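Local coordinates for protein AT-less polyketide synthase (Streptomyces platensis subsp. rosaceus, PDB 4TKT) that probably catalyses decarboxylative condensation of acyl chains as a ketosynthase of the AT-less type I polyketide synthase assembly line that makes isomigrastatin, at residues E474-L479 with D526-G531; F511-S516 with V522-A527. One frame throughout, in Å; residues are numbered along the deposited sequence.

How the contacts relate
Both contacts lie in a region that resembles the KS-MAT linker domain of related synthases, and both use helix 518-530. In contact 1 that helix packs against helix 469-482; in contact 2 it packs on strand 509-515, the middle strand of a three-stranded antiparallel sheet. Along the chain the order is helix 469-482, strand 509-515, helix 518-530, and the two contacts share D526 and A527. Their centres are about 9 Å apart and they touch directly: A476 CB lies 3.6 Å from L525 O, and C528 CB 3.7 Å from F511 CE1. Helix 518-530 therefore joins a neighbouring helix and the sheet into one apolar core.

Contact 1 of 2, residues E474-L479 with D526-G531; sequences ESAGRL and DACALG
A close helix-helix packing joins A476 and G477 to C528 and A529 in the alpha/beta linker region of this ketosynthase, where helices 469-482 and 518-530 lie next to each other. The axes of the two short helical segments approach to 7.6 Å, with an angle of 140° between their N-to-C directions, so the helices run roughly antiparallel but clearly skewed. Small residues allow this spacing: the CA atoms of G477 and A529 are 5.1 Å apart, and with no side chain on G477 the methyl of A529 sits against bare backbone. A529 CB comes within 3.7 Å of G477 N. In return, the A476 methyl points across to the other helix and reaches A529 N at 4.0 Å, with the two alanine methyls 4.1 Å apart. C528 adds its thiol at the border of this patch; its chi1 of 174° sets SG anti to the backbone N, within van der Waals range of the A476 methyl. No hydrogen bond crosses between the segments, and the 144 Å² they bury comes mainly from van der Waals packing of methyls and sulfur on each other and on backbone.

Polar links next to the patch also tie the two helices together. R473 NH1 donates to C528 O near the end of helix 518-530, and R480 NH1 forms a salt bridge with D526 OD1, so arginines of helix 469-482 hold its partner at two points. Helix 518-530 then closes in a Schellman motif. G531, with a phi of 67°, is its C-prime residue: S532 N pairs with A527 O, and G531 N makes a weak bond to C528 O at 3.3 Å.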
loop_
_atom_site.group_PDB
_atom_site.type_symbol
_atom_site.label_atom_id
_atom_site.label_comp_id
_atom_site.label_asym_id
_atom_site.label_seq_id
_atom_site.Cartn_x
_atom_site.Cartn_y
_atom_site.Cartn_z
ATOM N N GLU A 474 3.975 19.839 -13.144
ATOM C CA GLU A 474 2.998 19.211 -12.267
ATOM C C GLU A 474 3.650 18.784 -10.949
ATOM O O GLU A 474 3.102 19.022 -9.872
ATOM C CB GLU A 474 2.357 18.011 -12.967
ATOM C CG GLU A 474 1.275 17.303 -12.165
ATOM C CD GLU A 474 -0.083 17.975 -12.272
ATOM O OE1 GLU A 474 -0.161 19.090 -12.831
ATOM O OE2 GLU A 474 -1.077 17.381 -11.798
ATOM N N SER A 475 4.823 18.161 -11.040
ATOM C CA SER A 475 5.576 17.750 -9.855
ATOM C C SER A 475 5.929 18.942 -8.975
ATOM O O SER A 475 5.860 18.860 -7.749
ATOM C CB SER A 475 6.859 17.016 -10.251
ATOM O OG SER A 475 6.577 15.790 -10.897
ATOM N N ALA A 476 6.311 20.046 -9.611
ATOM C CA ALA A 476 6.682 21.255 -8.890
ATOM C C ALA A 476 5.495 21.784 -8.096
ATOM O O ALA A 476 5.642 22.235 -6.961
ATOM C CB ALA A 476 7.199 22.316 -9.852
ATOM N N GLY A 477 4.315 21.716 -8.702
ATOM C CA GLY A 477 3.102 22.162 -8.048
ATOM C C GLY A 477 2.739 21.304 -6.852
ATOM O O GLY A 477 2.381 21.823 -5.794
ATOM N N ARG A 478 2.833 19.988 -7.014
ATOM C CA ARG A 478 2.442 19.070 -5.950
ATOM C C ARG A 478 3.441 19.114 -4.796
ATOM O O ARG A 478 3.066 18.943 -3.636
ATOM C CB ARG A 478 2.300 17.643 -6.492
ATOM C CG ARG A 478 1.336 17.531 -7.669
ATOM C CD ARG A 478 0.463 16.277 -7.611
ATOM N NE ARG A 478 1.211 15.046 -7.859
ATOM C CZ ARG A 478 1.327 14.051 -6.984
ATOM N NH1 ARG A 478 0.739 14.134 -5.798
ATOM N NH2 ARG A 478 2.027 12.969 -7.296
ATOM N N LEU A 479 4.710 19.350 -5.115
ATOM C CA LEU A 479 5.736 19.487 -4.088
ATOM C C LEU A 479 5.568 20.814 -3.359
ATOM O O LEU A 479 5.758 20.900 -2.145
ATOM C CB LEU A 479 7.134 19.389 -4.698
ATOM C CG LEU A 479 8.306 19.566 -3.731
ATOM C CD1 LEU A 479 8.244 18.533 -2.621
ATOM C CD2 LEU A 479 9.632 19.481 -4.467
ATOM N N ASP A 526 6.701 27.266 -7.217
ATOM C CA ASP A 526 5.505 27.907 -7.745
ATOM C C ASP A 526 5.785 28.519 -9.114
ATOM O O ASP A 526 4.957 28.439 -10.021
ATOM C CB ASP A 526 4.997 28.980 -6.781
ATOM C CG ASP A 526 3.578 29.416 -7.091
ATOM O OD1 ASP A 526 2.772 28.561 -7.514
ATOM O OD2 ASP A 526 3.265 30.611 -6.909
ATOM N N ALA A 527 6.960 29.124 -9.256
ATOM C CA ALA A 527 7.357 29.748 -10.512
ATOM C C ALA A 527 7.474 28.708 -11.620
ATOM O O ALA A 527 6.983 28.911 -12.729
ATOM C CB ALA A 527 8.669 30.492 -10.342
ATOM N N CYS A 528 8.128 27.595 -11.309
ATOM C CA CYS A 528 8.274 26.502 -12.261
ATOM C C CYS A 528 6.926 25.875 -12.605
ATOM O O CYS A 528 6.668 25.536 -13.760
ATOM C CB CYS A 528 9.215 25.435 -11.708
ATOM S SG CYS A 528 9.340 23.964 -12.744
ATOM N N ALA A 529 6.072 25.723 -11.600
ATOM C CA ALA A 529 4.751 25.138 -11.799
ATOM C C ALA A 529 3.882 26.018 -12.694
ATOM O O ALA A 529 3.200 25.521 -13.588
ATOM C CB ALA A 529 4.067 24.907 -10.460
ATOM N N LEU A 530 3.915 27.325 -12.454
ATOM C CA LEU A 530 3.100 28.267 -13.213
ATOM C C LEU A 530 3.780 28.706 -14.506
ATOM O O LEU A 530 3.215 29.474 -15.284
ATOM C CB LEU A 530 2.771 29.495 -12.361
ATOM C CG LEU A 530 1.868 29.253 -11.150
ATOM C CD1 LEU A 530 1.667 30.538 -10.366
ATOM C CD2 LEU A 530 0.535 28.680 -11.590
ATOM N N GLY A 531 4.997 28.220 -14.728
ATOM C CA GLY A 531 5.742 28.556 -15.928
ATOM C C GLY A 531 6.160 30.012 -15.989
ATOM O O GLY A 531 6.381 30.553 -17.072
#

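Contact 2 of 2, residues F511-S516 with V522-A527; sequences FAVAVS and VDALDA
With chi1 at 176°, the CG of F511 stands anti to its backbone N, and the ring extends from strand 509-515 to helix 518-530. Two positions along the strand, V513 has a chi1 of 53° that places CG2 anti to the backbone N, where this methyl meets the A524 methyl at 3.9 Å. Within 522-527 the F511 ring meets A524 and L525: CZ lies 3.9 Å from A524 O, and CE2 lies 4.1 Å from L525 CD2. Both partners approach the ring obliquely; C528 is a further partner on the same helix. A524 CB is met chiefly by V513 and, less closely, by the ring, while L525 brings in the CD2 branch of its isobutyl group. All four touching residues are buried, and no hydrogen bond crosses between the segments.

The strand and helix segments run nearly antiparallel, 157° between their directions and 9.7 Å at closest approach, as expected where a helix folds back over the strand just before it. Strand 509-515 is paired through its backbone on both sides, F511 with L464 and V513 with V462 of strand 460-466, A512 with Y539 of strand 538-541. Helix 469-482 adjoins the same core, with L472 against F511 and L479 against L525. The A512 side chain takes no part in the contact with 522-527 and packs instead on helix 573-580.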
loop_
_atom_site.group_PDB
_atom_site.type_symbol
_atom_site.label_atom_id
_atom_site.label_comp_id
_atom_site.label_asym_id
_atom_site.label_seq_id
_atom_site.Cartn_x
_atom_site.Cartn_y
_atom_site.Cartn_z
ATOM N N PHE A 511 14.619 19.993 -13.336
ATOM C CA PHE A 511 14.539 21.264 -12.630
ATOM C C PHE A 511 15.420 21.232 -11.386
ATOM O O PHE A 511 15.322 20.316 -10.571
ATOM C CB PHE A 511 13.092 21.580 -12.246
ATOM C CG PHE A 511 12.940 22.833 -11.434
ATOM C CD1 PHE A 511 12.983 24.077 -12.042
ATOM C CD2 PHE A 511 12.748 22.768 -10.064
ATOM C CE1 PHE A 511 12.841 25.234 -11.298
ATOM C CE2 PHE A 511 12.608 23.923 -9.313
ATOM C CZ PHE A 511 12.653 25.158 -9.932
ATOM N N ALA A 512 16.286 22.229 -11.249
ATOM C CA ALA A 512 17.161 22.317 -10.087
ATOM C C ALA A 512 17.208 23.742 -9.554
ATOM O O ALA A 512 17.228 24.701 -10.324
ATOM C CB ALA A 512 18.557 21.834 -10.436
ATOM N N VAL A 513 17.222 23.878 -8.233
ATOM C CA VAL A 513 17.277 25.194 -7.611
ATOM C C VAL A 513 18.063 25.160 -6.301
ATOM O O VAL A 513 17.870 24.274 -5.467
ATOM C CB VAL A 513 15.857 25.754 -7.354
ATOM C CG1 VAL A 513 15.012 24.757 -6.571
ATOM C CG2 VAL A 513 15.924 27.094 -6.639
ATOM N N ALA A 514 18.966 26.123 -6.138
ATOM C CA ALA A 514 19.741 26.254 -4.911
ATOM C C ALA A 514 19.049 27.203 -3.935
ATOM O O ALA A 514 18.897 28.390 -4.218
ATOM C CB ALA A 514 21.145 26.739 -5.221
ATOM N N VAL A 515 18.626 26.676 -2.790
ATOM C CA VAL A 515 17.924 27.480 -1.793
ATOM C C VAL A 515 18.472 27.235 -0.390
ATOM O O VAL A 515 19.144 26.235 -0.145
ATOM C CB VAL A 515 16.407 27.189 -1.792
ATOM C CG1 VAL A 515 15.752 27.740 -3.048
ATOM C CG2 VAL A 515 16.151 25.698 -1.664
ATOM N N SER A 516 18.181 28.153 0.526
ATOM C CA SER A 516 18.605 28.002 1.914
ATOM C C SER A 516 17.428 28.155 2.875
ATOM O O SER A 516 17.527 27.801 4.049
ATOM C CB SER A 516 19.704 29.012 2.256
ATOM O OG SER A 516 19.252 30.343 2.092
ATOM N N VAL A 522 9.606 27.266 -1.990
ATOM C CA VAL A 522 8.203 27.302 -2.388
ATOM C C VAL A 522 7.988 28.283 -3.540
ATOM O O VAL A 522 7.260 27.986 -4.488
ATOM C CB VAL A 522 7.291 27.686 -1.201
ATOM C CG1 VAL A 522 5.846 27.837 -1.657
ATOM C CG2 VAL A 522 7.393 26.647 -0.100
ATOM N N ASP A 523 8.633 29.443 -3.463
ATOM C CA ASP A 523 8.535 30.445 -4.522
ATOM C C ASP A 523 9.080 29.920 -5.842
ATOM O O ASP A 523 8.491 30.146 -6.898
ATOM C CB ASP A 523 9.280 31.725 -4.137
ATOM C CG ASP A 523 8.559 32.527 -3.075
ATOM O OD1 ASP A 523 7.404 32.178 -2.745
ATOM O OD2 ASP A 523 9.143 33.515 -2.581
ATOM N N ALA A 524 10.212 29.225 -5.778
ATOM C CA ALA A 524 10.836 28.676 -6.974
ATOM C C ALA A 524 9.960 27.591 -7.590
ATOM O O ALA A 524 9.792 27.536 -8.808
ATOM C CB ALA A 524 12.216 28.130 -6.650
ATOM N N LEU A 525 9.402 26.736 -6.737
ATOM C CA LEU A 525 8.517 25.664 -7.182
ATOM C C LEU A 525 7.254 26.219 -7.822
ATOM O O LEU A 525 6.791 25.713 -8.843
ATOM C CB LEU A 525 8.154 24.750 -6.012
ATOM C CG LEU A 525 9.314 23.913 -5.473
ATOM C CD1 LEU A 525 8.926 23.201 -4.186
ATOM C CD2 LEU A 525 9.781 22.920 -6.527
ATOM N N ASP A 526 6.701 27.266 -7.217
ATOM C CA ASP A 526 5.505 27.907 -7.745
ATOM C C ASP A 526 5.785 28.519 -9.114
ATOM O O ASP A 526 4.957 28.439 -10.021
ATOM C CB ASP A 526 4.997 28.980 -6.781
ATOM C CG ASP A 526 3.578 29.416 -7.091
ATOM O OD1 ASP A 526 2.772 28.561 -7.514
ATOM O OD2 ASP A 526 3.265 30.611 -6.909
ATOM N N ALA A 527 6.960 29.124 -9.256
ATOM C CA ALA A 527 7.357 29.748 -10.512
ATOM C C ALA A 527 7.474 28.708 -11.620
ATOM O O ALA A 527 6.983 28.911 -12.729
ATOM C CB ALA A 527 8.669 30.492 -10.342
#